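Local coordinates for protein 3-dehydroquinate dehydratase (Enterococcus faecalis, PDB 4PH6) that catalyses the cis-dehydration of 3-dehydroquinate to 3-dehydroshikimate through an imine intermediate, the third step of the chorismate pathway, at residues V23-P28 with D46-R51; D32-A37 with S68-E73; L52-N57 with G90-F95; S62-L67 with H105-K110; L80-R85 with G111-L116. All coordinates share one frame; numbering follows the deposited sequence.

Contact 1 of 5, residues V23-P28 with D46-R51; sequences VPIVAP and DLVEWR
Val-23 and Val-48 stand side by side on one face of two parallel strands, where CG1 of Val-23 meets CG2 of Val-48 at 3.9 Å. The valine of the first strand holds CG1 between its own backbone N and carbonyl carbon (chi1 58°), and from there the methyl also lies against the carbonyl oxygen of Leu-47. The other methyl of Val-48, CG1, is taken by Ile-25, whose extended chain slants across to bring CD1 within 3.9 Å of it. Each branch of Val-48 thus has its own aliphatic partner, a use to which beta-branched residues in strands are well suited. Further along the same face, Trp-50 turns CG away from its backbone N (chi1 174°). Its ring edge thereby faces the first strand, with CD1 in plane with Ile-25 O at 3.8 Å.

On the other face, Pro-24 CB rests 3.9 Å from OE2 of Glu-49. The carboxylate is reached by an extended chain, and its OE1 is hydrogen-bonded to Thr-83. Arg-51 covers Ile-25 O with CB, 3.5 Å away, before its bent chain carries the guanidinium off to a salt bridge with Asp-53. Beneath these side chains run four nearly straight backbone bonds, among them Ile-25 N to Glu-49 O at 2.7 Å. Proline fits at position 24 because the N-H groups used here belong to its neighbours, Val-23 and Ile-25. Strands 20-25 and 47-51, joined through helix 30-40, form a beta-alpha-beta unit of the (beta/alpha)8 barrel, and Glu-49, Trp-50 and Arg-51 probably belong to its 3-dehydroquinate site.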
# COMPACT_ATOMS: atom_id res chain seq x y z
N VAL A 23 3.52 18.53 7.08
CA VAL A 23 2.18 18.99 7.43
C VAL A 23 1.95 20.35 6.78
O VAL A 23 2.80 21.24 6.88
CB VAL A 23 1.96 19.05 8.97
CG1 VAL A 23 2.96 19.97 9.66
CG2 VAL A 23 0.54 19.49 9.29
N PRO A 24 0.80 20.50 6.10
CA PRO A 24 0.35 21.78 5.52
C PRO A 24 -0.41 22.67 6.52
O PRO A 24 -1.20 22.21 7.34
CB PRO A 24 -0.57 21.34 4.39
CG PRO A 24 -1.19 20.08 4.92
CD PRO A 24 -0.14 19.40 5.77
N ILE A 25 -0.14 23.97 6.42
CA ILE A 25 -0.97 24.96 7.05
C ILE A 25 -1.84 25.57 5.96
O ILE A 25 -1.31 26.11 4.99
CB ILE A 25 -0.13 26.03 7.76
CG1 ILE A 25 0.72 25.38 8.86
CG2 ILE A 25 -1.03 27.14 8.32
CD1 ILE A 25 1.56 26.36 9.67
N VAL A 26 -3.16 25.47 6.09
CA VAL A 26 -4.06 26.03 5.09
C VAL A 26 -5.02 27.05 5.67
O VAL A 26 -5.99 27.43 5.02
CB VAL A 26 -4.90 24.93 4.37
CG1 VAL A 26 -4.01 23.94 3.64
CG2 VAL A 26 -5.83 24.22 5.36
N ALA A 27 -4.76 27.51 6.89
CA ALA A 27 -5.63 28.48 7.53
C ALA A 27 -5.52 29.85 6.84
O ALA A 27 -4.43 30.26 6.46
CB ALA A 27 -5.30 28.60 9.01
N PRO A 28 -6.65 30.55 6.67
CA PRO A 28 -6.68 31.80 5.90
C PRO A 28 -6.29 33.04 6.70
O PRO A 28 -5.86 34.02 6.10
CB PRO A 28 -8.15 31.90 5.48
CG PRO A 28 -8.88 31.27 6.62
CD PRO A 28 -8.00 30.12 7.08
N ASP A 46 8.14 16.23 10.14
CA ASP A 46 9.52 16.63 9.94
C ASP A 46 9.61 18.03 9.36
O ASP A 46 10.55 18.78 9.66
CB ASP A 46 10.21 15.63 9.03
CG ASP A 46 10.21 14.24 9.63
OD1 ASP A 46 10.68 14.11 10.78
OD2 ASP A 46 9.70 13.31 8.99
N LEU A 47 8.65 18.40 8.53
CA LEU A 47 8.60 19.76 8.05
C LEU A 47 7.19 20.27 7.86
O LEU A 47 6.22 19.54 8.06
CB LEU A 47 9.42 19.92 6.76
CG LEU A 47 9.22 19.14 5.46
CD1 LEU A 47 10.05 19.81 4.35
CD2 LEU A 47 9.63 17.69 5.62
N VAL A 48 7.09 21.54 7.50
CA VAL A 48 5.84 22.28 7.45
C VAL A 48 5.69 22.98 6.11
O VAL A 48 6.61 23.67 5.68
CB VAL A 48 5.76 23.33 8.58
CG1 VAL A 48 4.56 24.24 8.39
CG2 VAL A 48 5.76 22.65 9.94
N GLU A 49 4.54 22.82 5.46
CA GLU A 49 4.26 23.56 4.25
C GLU A 49 3.20 24.62 4.51
O GLU A 49 2.06 24.30 4.84
CB GLU A 49 3.81 22.63 3.12
CG GLU A 49 3.43 23.37 1.85
CD GLU A 49 2.69 22.50 0.82
OE1 GLU A 49 3.14 22.46 -0.35
OE2 GLU A 49 1.68 21.86 1.20
N TRP A 50 3.56 25.88 4.36
CA TRP A 50 2.55 26.92 4.48
C TRP A 50 1.95 27.16 3.09
O TRP A 50 2.66 27.56 2.16
CB TRP A 50 3.13 28.21 5.08
CG TRP A 50 2.16 29.33 5.09
CD1 TRP A 50 0.80 29.24 5.10
CD2 TRP A 50 2.46 30.73 5.06
NE1 TRP A 50 0.24 30.49 5.09
CE2 TRP A 50 1.25 31.42 5.06
CE3 TRP A 50 3.66 31.46 5.02
CZ2 TRP A 50 1.18 32.81 5.04
CZ3 TRP A 50 3.60 32.83 5.00
CH2 TRP A 50 2.37 33.50 5.01
N ARG A 51 0.66 26.89 2.94
CA ARG A 51 0.01 27.12 1.65
C ARG A 51 -0.43 28.58 1.51
O ARG A 51 -1.40 29.01 2.12
CB ARG A 51 -1.18 26.18 1.48
CG ARG A 51 -0.80 24.72 1.18
CD ARG A 51 -0.40 24.52 -0.27
NE ARG A 51 -1.48 24.93 -1.18
CZ ARG A 51 -2.48 24.15 -1.56
NH1 ARG A 51 -2.56 22.89 -1.13
NH2 ARG A 51 -3.41 24.62 -2.39

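Contact 2 of 5, residues D32-A37 with S68-E73; sequences DILAEA and SQQVME
Val-71 meets helix 30-40 chiefly through one methyl, CG2, which packs 3.6 Å from CG2 of Ile-33. The same methyl lies 3.9 Å from CD2 of Leu-34, and so is shared by two consecutive residues of the facing helix. Leu-34 sends its extended chain over the backbone of helix 61-73; its CD2 settles 3.7 Å from CB of Gln-70. Only the aliphatic root of the glutamine is needed for this contact, which suits a residue at the partly exposed margin. One turn further on, Ala-37 points CB at the partner helix and comes to 4.1 Å from Val-71 O, a place where a small residue allows a close approach.

The two helices run nearly side by side, their segment axes 9.0 Å apart and inclined by 22°, as successive outer helices of a (beta/alpha)8 barrel do. No hydrogen bond crosses between them; the contact is held by aliphatic packing.

Behind this first shell lies the barrel wall. Ile-33 keeps CG2 anti to its backbone N, beside Val-71, while its side chain also touches Ile-25, Trp-50 and Tyr-55. Ala-37 rests on Ile-25 too, and Val-71 is backed by Leu-80 of strand 80-83. The second helix is tied further by Ser-68, whose buried OG is hydrogen-bonded to Cys-65 O in its own helix and to Ala-112 N in the loop that follows helix 97-110.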
# COMPACT_ATOMS: atom_id res chain seq x y z
N ASP A 32 -4.46 32.37 12.95
CA ASP A 32 -4.57 30.92 12.93
C ASP A 32 -3.35 30.27 12.28
O ASP A 32 -2.99 29.15 12.62
CB ASP A 32 -5.84 30.50 12.21
CG ASP A 32 -7.06 30.68 13.06
OD1 ASP A 32 -8.16 30.88 12.51
OD2 ASP A 32 -6.93 30.63 14.30
N ILE A 33 -2.71 30.98 11.35
CA ILE A 33 -1.51 30.46 10.71
C ILE A 33 -0.36 30.38 11.72
O ILE A 33 0.35 29.37 11.77
CB ILE A 33 -1.10 31.32 9.48
CG1 ILE A 33 -1.99 30.99 8.28
CG2 ILE A 33 0.36 31.10 9.11
CD1 ILE A 33 -1.84 31.95 7.11
N LEU A 34 -0.21 31.40 12.55
CA LEU A 34 0.79 31.38 13.61
C LEU A 34 0.48 30.30 14.66
O LEU A 34 1.40 29.60 15.10
CB LEU A 34 0.90 32.75 14.30
CG LEU A 34 1.47 33.86 13.41
CD1 LEU A 34 1.65 35.17 14.17
CD2 LEU A 34 2.76 33.40 12.76
N ALA A 35 -0.78 30.16 15.05
CA ALA A 35 -1.14 29.14 16.03
C ALA A 35 -0.76 27.75 15.54
O ALA A 35 -0.13 26.97 16.27
CB ALA A 35 -2.64 29.20 16.36
N GLU A 36 -1.11 27.45 14.29
CA GLU A 36 -0.85 26.13 13.72
C GLU A 36 0.66 25.90 13.51
O GLU A 36 1.13 24.76 13.52
CB GLU A 36 -1.60 25.96 12.40
CG GLU A 36 -3.11 25.97 12.57
CD GLU A 36 -3.86 25.53 11.32
OE1 GLU A 36 -3.22 25.05 10.36
OE2 GLU A 36 -5.11 25.65 11.30
N ALA A 37 1.41 26.98 13.36
CA ALA A 37 2.86 26.89 13.28
C ALA A 37 3.40 26.48 14.63
O ALA A 37 4.22 25.56 14.75
CB ALA A 37 3.45 28.21 12.85
N SER A 68 5.89 35.35 7.12
CA SER A 68 6.74 34.17 6.93
C SER A 68 7.84 34.14 8.00
O SER A 68 8.24 33.07 8.45
CB SER A 68 7.35 34.15 5.53
OG SER A 68 8.33 35.15 5.37
N GLN A 69 8.29 35.32 8.42
CA GLN A 69 9.28 35.43 9.49
C GLN A 69 8.75 34.93 10.83
O GLN A 69 9.42 34.15 11.52
CB GLN A 69 9.75 36.89 9.62
CG GLN A 69 10.95 37.21 8.76
CD GLN A 69 12.17 36.37 9.12
OE1 GLN A 69 12.35 35.96 10.28
NE2 GLN A 69 13.02 36.12 8.14
N GLN A 70 7.54 35.36 11.18
CA GLN A 70 6.88 34.94 12.40
C GLN A 70 6.52 33.45 12.44
O GLN A 70 6.52 32.82 13.51
CB GLN A 70 5.63 35.79 12.59
CG GLN A 70 5.95 37.27 12.65
CD GLN A 70 4.73 38.15 12.55
OE1 GLN A 70 3.83 37.89 11.76
NE2 GLN A 70 4.69 39.19 13.38
N VAL A 71 6.21 32.89 11.27
CA VAL A 71 5.95 31.46 11.14
C VAL A 71 7.22 30.66 11.40
O VAL A 71 7.22 29.71 12.17
CB VAL A 71 5.41 31.12 9.73
CG1 VAL A 71 5.67 29.67 9.39
CG2 VAL A 71 3.94 31.45 9.64
N MET A 72 8.32 31.08 10.76
CA MET A 72 9.62 30.44 10.96
C MET A 72 10.07 30.43 12.42
O MET A 72 10.61 29.43 12.91
CB MET A 72 10.68 31.12 10.10
CG MET A 72 12.06 30.57 10.29
SD MET A 72 12.19 28.99 9.47
CE MET A 72 12.07 29.50 7.74
N GLU A 73 9.87 31.55 13.10
CA GLU A 73 10.30 31.68 14.49
C GLU A 73 9.65 30.65 15.40
O GLU A 73 10.25 30.26 16.41
CB GLU A 73 10.00 33.08 15.03
CG GLU A 73 10.81 34.17 14.37
CD GLU A 73 10.51 35.53 14.97
OE1 GLU A 73 9.37 35.72 15.46
OE2 GLU A 73 11.42 36.39 14.97

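Contact 3 of 5, residues L52-N57 with G90-F95; sequences LDYYEN and GGEMAF
Asp-53 holds CG between its backbone N and carbonyl carbon (chi1 49°), and Glu-92 bends sharply at its second torsion (chi2 -63°); together these turns swing the two acidic side chains to different tasks. The carboxylate of Asp-53 faces the opposing loop, and its OD1 accepts a hydrogen bond from Glu-92 N at 2.9 Å. The amide arrives on the anti side of that oxygen, somewhat out of the carboxylate plane, and the bond is noticeably bent. OD1 also forms a salt bridge with Arg-51, while OD2 accepts a hydrogen bond from Arg-85 N, so both oxygens of this buried acid have partners.

The bend in Glu-92 folds its chain over Tyr-54. CG sits above the middle of one ring face, 3.3 Å from the centroid, in a CH-pi contact. The carboxylate continues over the phenol end and stacks on it with the planes 9° apart. OE2 lies 3.2 Å from Tyr-54 OH. A broad ring gives such a flexible, largely exposed chain a flat surface on which to lie. Lower down, CB of Glu-92 touches Asp-53 O at 3.3 Å. The same carbonyl oxygen is flanked by Met-93, whose CG and SD are both 3.7 Å from it.

Segment 52-57 follows strand 47-51 and leads into helix 61-73; segment 90-95 connects strand 80-83 with helix 97-110. The contact therefore joins neighbouring loops at the C-terminal ends of barrel strands, with Asp-53 linked to two arginines predicted to bind 3-dehydroquinate and Phe-95 stacked on Phe-84 beside it.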
# COMPACT_ATOMS: atom_id res chain seq x y z
N LEU A 52 0.29 29.32 0.67
CA LEU A 52 0.08 30.75 0.46
C LEU A 52 -1.27 31.10 -0.15
O LEU A 52 -1.85 32.14 0.17
CB LEU A 52 1.19 31.32 -0.44
CG LEU A 52 2.57 31.26 0.20
CD1 LEU A 52 3.60 31.90 -0.69
CD2 LEU A 52 2.54 31.92 1.58
N ASP A 53 -1.76 30.23 -1.03
CA ASP A 53 -2.95 30.56 -1.81
C ASP A 53 -4.21 30.50 -0.94
O ASP A 53 -5.28 30.93 -1.38
CB ASP A 53 -3.06 29.63 -3.03
CG ASP A 53 -2.88 28.17 -2.69
OD1 ASP A 53 -3.87 27.41 -2.81
OD2 ASP A 53 -1.77 27.79 -2.29
N TYR A 54 -4.07 30.00 0.29
CA TYR A 54 -5.15 30.09 1.27
C TYR A 54 -5.12 31.41 2.05
O TYR A 54 -6.15 31.85 2.57
CB TYR A 54 -5.07 28.93 2.28
CG TYR A 54 -5.70 27.64 1.83
CD1 TYR A 54 -7.04 27.36 2.08
CD2 TYR A 54 -4.94 26.68 1.17
CE1 TYR A 54 -7.60 26.16 1.68
CE2 TYR A 54 -5.49 25.49 0.77
CZ TYR A 54 -6.81 25.23 1.02
OH TYR A 54 -7.34 24.04 0.62
N TYR A 55 -3.95 32.04 2.15
CA TYR A 55 -3.80 33.23 3.00
C TYR A 55 -4.59 34.43 2.47
O TYR A 55 -4.37 34.87 1.34
CB TYR A 55 -2.33 33.62 3.16
CG TYR A 55 -2.13 34.81 4.08
CD1 TYR A 55 -2.85 34.92 5.26
CD2 TYR A 55 -1.23 35.82 3.76
CE1 TYR A 55 -2.70 36.00 6.10
CE2 TYR A 55 -1.05 36.90 4.61
CZ TYR A 55 -1.79 36.98 5.78
OH TYR A 55 -1.65 38.05 6.62
N GLU A 56 -5.49 34.96 3.29
CA GLU A 56 -6.37 36.04 2.85
C GLU A 56 -5.64 37.31 2.37
O GLU A 56 -6.17 38.06 1.54
CB GLU A 56 -7.36 36.42 3.96
CG GLU A 56 -6.74 37.03 5.21
CD GLU A 56 -7.78 37.30 6.32
OE1 GLU A 56 -8.99 37.15 6.06
OE2 GLU A 56 -7.37 37.65 7.45
N ASN A 57 -4.43 37.55 2.87
CA ASN A 57 -3.69 38.77 2.51
C ASN A 57 -2.55 38.54 1.52
O ASN A 57 -1.63 39.35 1.46
CB ASN A 57 -3.12 39.45 3.76
CG ASN A 57 -4.20 40.00 4.66
OD1 ASN A 57 -5.23 40.49 4.19
ND2 ASN A 57 -3.99 39.91 5.97
N GLY A 90 -5.11 22.88 -8.69
CA GLY A 90 -5.80 22.64 -7.43
C GLY A 90 -5.80 23.79 -6.41
O GLY A 90 -6.38 23.67 -5.34
N GLY A 91 -5.16 24.90 -6.76
CA GLY A 91 -5.03 26.01 -5.84
C GLY A 91 -6.33 26.67 -5.45
O GLY A 91 -7.38 26.35 -6.00
N GLU A 92 -6.27 27.60 -4.50
CA GLU A 92 -7.49 28.19 -3.94
C GLU A 92 -8.00 29.44 -4.65
O GLU A 92 -9.19 29.75 -4.57
CB GLU A 92 -7.28 28.52 -2.46
CG GLU A 92 -7.28 27.30 -1.57
CD GLU A 92 -8.61 26.55 -1.59
OE1 GLU A 92 -9.64 27.15 -1.22
OE2 GLU A 92 -8.62 25.36 -1.96
N MET A 93 -7.12 30.17 -5.33
CA MET A 93 -7.50 31.46 -5.90
C MET A 93 -6.85 31.79 -7.24
O MET A 93 -5.72 31.38 -7.52
CB MET A 93 -7.17 32.58 -4.92
CG MET A 93 -5.70 32.66 -4.60
SD MET A 93 -5.27 34.02 -3.50
CE MET A 93 -5.38 35.41 -4.61
N ALA A 94 -7.59 32.54 -8.05
CA ALA A 94 -7.05 33.12 -9.27
C ALA A 94 -5.90 34.08 -8.94
O ALA A 94 -5.93 34.79 -7.93
CB ALA A 94 -8.14 33.83 -10.05
N PHE A 95 -4.88 34.10 -9.79
CA PHE A 95 -3.68 34.89 -9.53
C PHE A 95 -2.97 35.01 -10.86
O PHE A 95 -2.75 34.00 -11.54
CB PHE A 95 -2.80 34.19 -8.48
CG PHE A 95 -2.07 35.13 -7.54
CD1 PHE A 95 -2.75 36.13 -6.86
CD2 PHE A 95 -0.71 34.96 -7.27
CE1 PHE A 95 -2.08 36.97 -5.97
CE2 PHE A 95 -0.05 35.78 -6.38
CZ PHE A 95 -0.73 36.79 -5.73

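Contact 4 of 5, residues S62-L67 with H105-K110; sequences SDVCNL and HELVKK
Cys-65 SG lies against the backbone of the facing helix, 3.3 Å from Glu-106 O, a close approach without a hydrogen bond between the segments. The sulfur also sits 3.7 Å from Leu-107 N and touches CB of Glu-106, so that it nestles against one turn of helix backbone more than against any single side chain. Its torsion explains the placing: SG is anti to the carbonyl carbon of Cys-65 (chi1 -71°), on a CA-CB bond already directed at the other helix. CB of the cysteine packs against Lys-110 O at 3.6 Å. A short side chain with one polarisable atom fits this spot, since the CA atoms of Cys-65 and Leu-107 are 5.4 Å apart.

On the inner flank, Leu-107 swings CD2 toward the partner helix. That methyl meets CG1 of Val-64 at 3.8 Å and also lies near CA and SG of Cys-65. Lys-110 takes part chiefly through its carbonyl, and its side chain leads away.

Val-64 leans inward on Trp-50, and Leu-107 on Leu-52 and Leu-113, which places the apolar side of the contact against the barrel. With segment axes 9.3 Å apart and inclined by 43°, helices 61-73 and 97-110 pack as consecutive members of the outer helical layer of a (beta/alpha)8 barrel.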
# COMPACT_ATOMS: atom_id res chain seq x y z
N SER A 62 4.48 42.09 1.19
CA SER A 62 5.27 42.45 2.37
C SER A 62 4.69 41.86 3.64
O SER A 62 5.42 41.46 4.55
CB SER A 62 5.37 43.97 2.51
OG SER A 62 6.09 44.51 1.42
N ASP A 63 3.37 41.85 3.70
CA ASP A 63 2.66 41.20 4.77
C ASP A 63 3.03 39.72 4.79
O ASP A 63 3.29 39.14 5.84
CB ASP A 63 1.15 41.37 4.59
CG ASP A 63 0.36 40.78 5.72
OD1 ASP A 63 0.02 41.53 6.67
OD2 ASP A 63 0.08 39.57 5.69
N VAL A 64 3.09 39.12 3.59
CA VAL A 64 3.42 37.71 3.49
C VAL A 64 4.87 37.46 3.93
O VAL A 64 5.13 36.51 4.65
CB VAL A 64 3.23 37.18 2.04
CG1 VAL A 64 3.65 35.73 1.96
CG2 VAL A 64 1.79 37.32 1.61
N CYS A 65 5.80 38.31 3.51
CA CYS A 65 7.21 38.15 3.91
C CYS A 65 7.36 38.21 5.43
O CYS A 65 8.06 37.39 6.02
CB CYS A 65 8.09 39.22 3.25
SG CYS A 65 8.31 38.99 1.47
N ASN A 66 6.70 39.18 6.05
CA ASN A 66 6.76 39.37 7.50
C ASN A 66 6.12 38.22 8.23
O ASN A 66 6.67 37.68 9.20
CB ASN A 66 6.07 40.67 7.91
CG ASN A 66 6.02 40.84 9.42
OD1 ASN A 66 6.99 41.28 10.04
ND2 ASN A 66 4.88 40.49 10.02
N LEU A 67 4.94 37.84 7.77
CA LEU A 67 4.26 36.70 8.34
C LEU A 67 5.15 35.46 8.22
O LEU A 67 5.18 34.63 9.13
CB LEU A 67 2.91 36.48 7.65
CG LEU A 67 2.08 35.36 8.26
CD1 LEU A 67 2.05 35.47 9.76
CD2 LEU A 67 0.65 35.36 7.68
N HIS A 105 9.58 36.20 -5.78
CA HIS A 105 10.80 37.02 -5.80
C HIS A 105 10.93 37.80 -4.49
O HIS A 105 12.03 37.87 -3.92
CB HIS A 105 10.81 37.98 -7.00
CG HIS A 105 11.44 37.41 -8.24
ND1 HIS A 105 12.76 37.00 -8.29
CD2 HIS A 105 10.95 37.22 -9.49
CE1 HIS A 105 13.04 36.56 -9.50
NE2 HIS A 105 11.96 36.69 -10.25
N GLU A 106 9.82 38.34 -3.99
CA GLU A 106 9.83 39.07 -2.73
C GLU A 106 10.13 38.20 -1.51
O GLU A 106 10.88 38.61 -0.62
CB GLU A 106 8.49 39.77 -2.51
CG GLU A 106 8.41 41.12 -3.18
CD GLU A 106 9.57 42.03 -2.80
OE1 GLU A 106 10.51 42.15 -3.62
OE2 GLU A 106 9.54 42.62 -1.70
N LEU A 107 9.53 37.02 -1.44
CA LEU A 107 9.83 36.07 -0.37
C LEU A 107 11.31 35.72 -0.37
O LEU A 107 11.94 35.65 0.68
CB LEU A 107 8.99 34.79 -0.53
CG LEU A 107 7.51 34.92 -0.15
CD1 LEU A 107 6.76 33.68 -0.55
CD2 LEU A 107 7.35 35.19 1.35
N VAL A 108 11.86 35.52 -1.57
CA VAL A 108 13.27 35.20 -1.70
C VAL A 108 14.15 36.29 -1.07
O VAL A 108 15.12 35.97 -0.36
CB VAL A 108 13.66 34.99 -3.18
CG1 VAL A 108 15.19 34.99 -3.34
CG2 VAL A 108 13.06 33.68 -3.70
N LYS A 109 13.80 37.56 -1.30
CA LYS A 109 14.57 38.69 -0.82
C LYS A 109 14.41 38.99 0.67
O LYS A 109 15.39 39.26 1.36
CB LYS A 109 14.20 39.97 -1.60
CG LYS A 109 14.70 39.97 -3.02
CD LYS A 109 14.05 41.08 -3.83
CE LYS A 109 14.45 40.96 -5.29
NZ LYS A 109 13.55 41.73 -6.19
N LYS A 110 13.17 38.95 1.15
CA LYS A 110 12.86 39.48 2.48
C LYS A 110 11.98 38.55 3.31
O LYS A 110 11.52 38.92 4.39
CB LYS A 110 12.17 40.84 2.36
CG LYS A 110 13.09 41.97 1.95
CD LYS A 110 12.32 43.06 1.21
CE LYS A 110 13.15 44.34 1.07
NZ LYS A 110 12.41 45.44 0.38

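Contact 5 of 5, residues L80-R85 with G111-L116; sequences LLLTFR and GALDLL
Leu-82 and Leu-113 cross at roughly a right angle, with CD1 of Leu-82 laid against CB of Leu-113 at 3.6 Å. With CG of Leu-82 anti to its carbonyl carbon (chi1 -67°) and the chain extended beyond (chi2 -172°), CD1 is carried across to that CB and to Ala-112 O. Leu-81, on the barrel-interior face, likewise meets its partner crosswise: CD1 comes 3.6 Å from CB of Leu-115. Leucines serve both faces because their branched ends can reach across to the next strand.

Asp-114 turns back to Leu-80. Its OD2 accepts a nearly straight hydrogen bond from Leu-80 N at 2.8 Å through the anti lone pair, and also pairs with Lys-10 in a salt bridge. Leu-80 O is gripped by two amides, Asp-114 N at 2.7 Å and Leu-115 N at 3.2 Å. The acid thus occupies the place of a backbone acceptor just where the second chain enters the sheet; regular parallel pairing continues with Leu-82 N to Leu-115 O.

Strand 80-83 runs between strands 47-51 and 115-119. Met-72 of helix 61-73 covers Leu-80, Trp-50 adjoins Leu-82, and Leu-115 reaches the next strand at Val-142.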
# COMPACT_ATOMS: atom_id res chain seq x y z
N LEU A 80 10.81 25.02 6.62
CA LEU A 80 9.62 25.68 6.13
C LEU A 80 9.59 25.72 4.61
O LEU A 80 10.40 26.40 3.97
CB LEU A 80 9.52 27.09 6.70
CG LEU A 80 8.36 27.90 6.11
CD1 LEU A 80 7.02 27.16 6.31
CD2 LEU A 80 8.29 29.30 6.70
N LEU A 81 8.65 24.96 4.06
CA LEU A 81 8.31 24.99 2.64
C LEU A 81 7.19 25.99 2.39
O LEU A 81 6.15 25.96 3.07
CB LEU A 81 7.90 23.58 2.17
CG LEU A 81 7.27 23.39 0.79
CD1 LEU A 81 8.24 23.78 -0.35
CD2 LEU A 81 6.76 21.93 0.60
N LEU A 82 7.39 26.87 1.41
CA LEU A 82 6.36 27.83 1.01
C LEU A 82 5.84 27.45 -0.36
O LEU A 82 6.61 27.15 -1.29
CB LEU A 82 6.92 29.25 1.02
CG LEU A 82 7.29 29.85 2.39
CD1 LEU A 82 7.63 31.33 2.28
CD2 LEU A 82 6.18 29.65 3.39
N THR A 83 4.52 27.47 -0.51
CA THR A 83 3.86 27.03 -1.73
C THR A 83 2.71 27.93 -2.09
O THR A 83 1.80 28.10 -1.29
CB THR A 83 3.29 25.59 -1.58
OG1 THR A 83 4.36 24.65 -1.39
CG2 THR A 83 2.46 25.20 -2.78
N PHE A 84 2.73 28.51 -3.27
CA PHE A 84 1.50 29.09 -3.82
C PHE A 84 0.94 28.14 -4.88
O PHE A 84 1.39 28.16 -6.02
CB PHE A 84 1.74 30.48 -4.43
CG PHE A 84 0.46 31.22 -4.74
CD1 PHE A 84 -0.08 32.11 -3.83
CD2 PHE A 84 -0.21 31.01 -5.93
CE1 PHE A 84 -1.27 32.78 -4.10
CE2 PHE A 84 -1.41 31.68 -6.21
CZ PHE A 84 -1.94 32.55 -5.29
N ARG A 85 -0.00 27.28 -4.51
CA ARG A 85 -0.56 26.39 -5.52
C ARG A 85 -1.44 27.19 -6.48
O ARG A 85 -2.36 27.89 -6.05
CB ARG A 85 -1.35 25.25 -4.89
CG ARG A 85 -1.82 24.19 -5.88
CD ARG A 85 -0.67 23.49 -6.56
NE ARG A 85 0.24 22.90 -5.58
CZ ARG A 85 1.56 23.03 -5.62
NH1 ARG A 85 2.14 23.70 -6.60
NH2 ARG A 85 2.31 22.46 -4.69
N GLY A 111 11.74 37.34 2.81
CA GLY A 111 10.94 36.38 3.55
C GLY A 111 11.79 35.30 4.19
O GLY A 111 12.99 35.23 3.96
N ALA A 112 11.15 34.46 5.01
CA ALA A 112 11.82 33.30 5.59
C ALA A 112 11.26 32.01 4.98
O ALA A 112 10.04 31.83 4.91
CB ALA A 112 11.66 33.30 7.11
N LEU A 113 12.15 31.12 4.54
CA LEU A 113 11.75 29.86 3.93
C LEU A 113 12.97 28.99 3.64
O LEU A 113 14.05 29.49 3.42
CB LEU A 113 10.96 30.10 2.64
CG LEU A 113 11.63 30.84 1.49
CD1 LEU A 113 11.54 30.03 0.23
CD2 LEU A 113 11.06 32.22 1.25
N ASP A 114 12.78 27.68 3.62
CA ASP A 114 13.90 26.77 3.40
C ASP A 114 13.78 26.07 2.05
O ASP A 114 14.78 25.73 1.43
CB ASP A 114 13.98 25.75 4.53
CG ASP A 114 14.14 26.41 5.88
OD1 ASP A 114 15.07 27.22 6.02
OD2 ASP A 114 13.31 26.18 6.77
N LEU A 115 12.53 25.87 1.62
CA LEU A 115 12.23 25.26 0.33
C LEU A 115 11.18 26.07 -0.39
O LEU A 115 10.27 26.63 0.23
CB LEU A 115 11.76 23.81 0.50
CG LEU A 115 12.65 22.86 1.28
CD1 LEU A 115 12.17 22.77 2.72
CD2 LEU A 115 12.67 21.51 0.61
N LEU A 116 11.31 26.16 -1.70
CA LEU A 116 10.35 26.91 -2.50
C LEU A 116 9.72 25.98 -3.53
O LEU A 116 10.42 25.30 -4.28
CB LEU A 116 11.03 28.11 -3.19
CG LEU A 116 10.19 29.05 -4.07
CD1 LEU A 116 8.93 29.53 -3.34
CD2 LEU A 116 11.02 30.25 -4.56

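How the contacts relate
All five contacts lie in the first half of the (beta/alpha)8 barrel, within one run from strand 20-25 to strand 115-119. Contacts 1 and 5, centres about 10 Å apart, belong to the same parallel sheet, where strands 47-51 and 80-83 are neighbours. Outside them, contacts 2 and 4, about 14 Å apart by centres, share helix 61-73, which therefore packs against the helix before it and the helix after it. Contact 3 joins loops that leave strands 47-51 and 80-83. Along the chain contact 1 closes before contacts 3, 4 and 5 open. Trp-50 connects the layers. Glu-49, Trp-50, Arg-51 and Arg-85, four of the predicted substrate-binding residues, lie in contacts 1 and 5, and Asp-53 of contact 3 is bonded to both arginines.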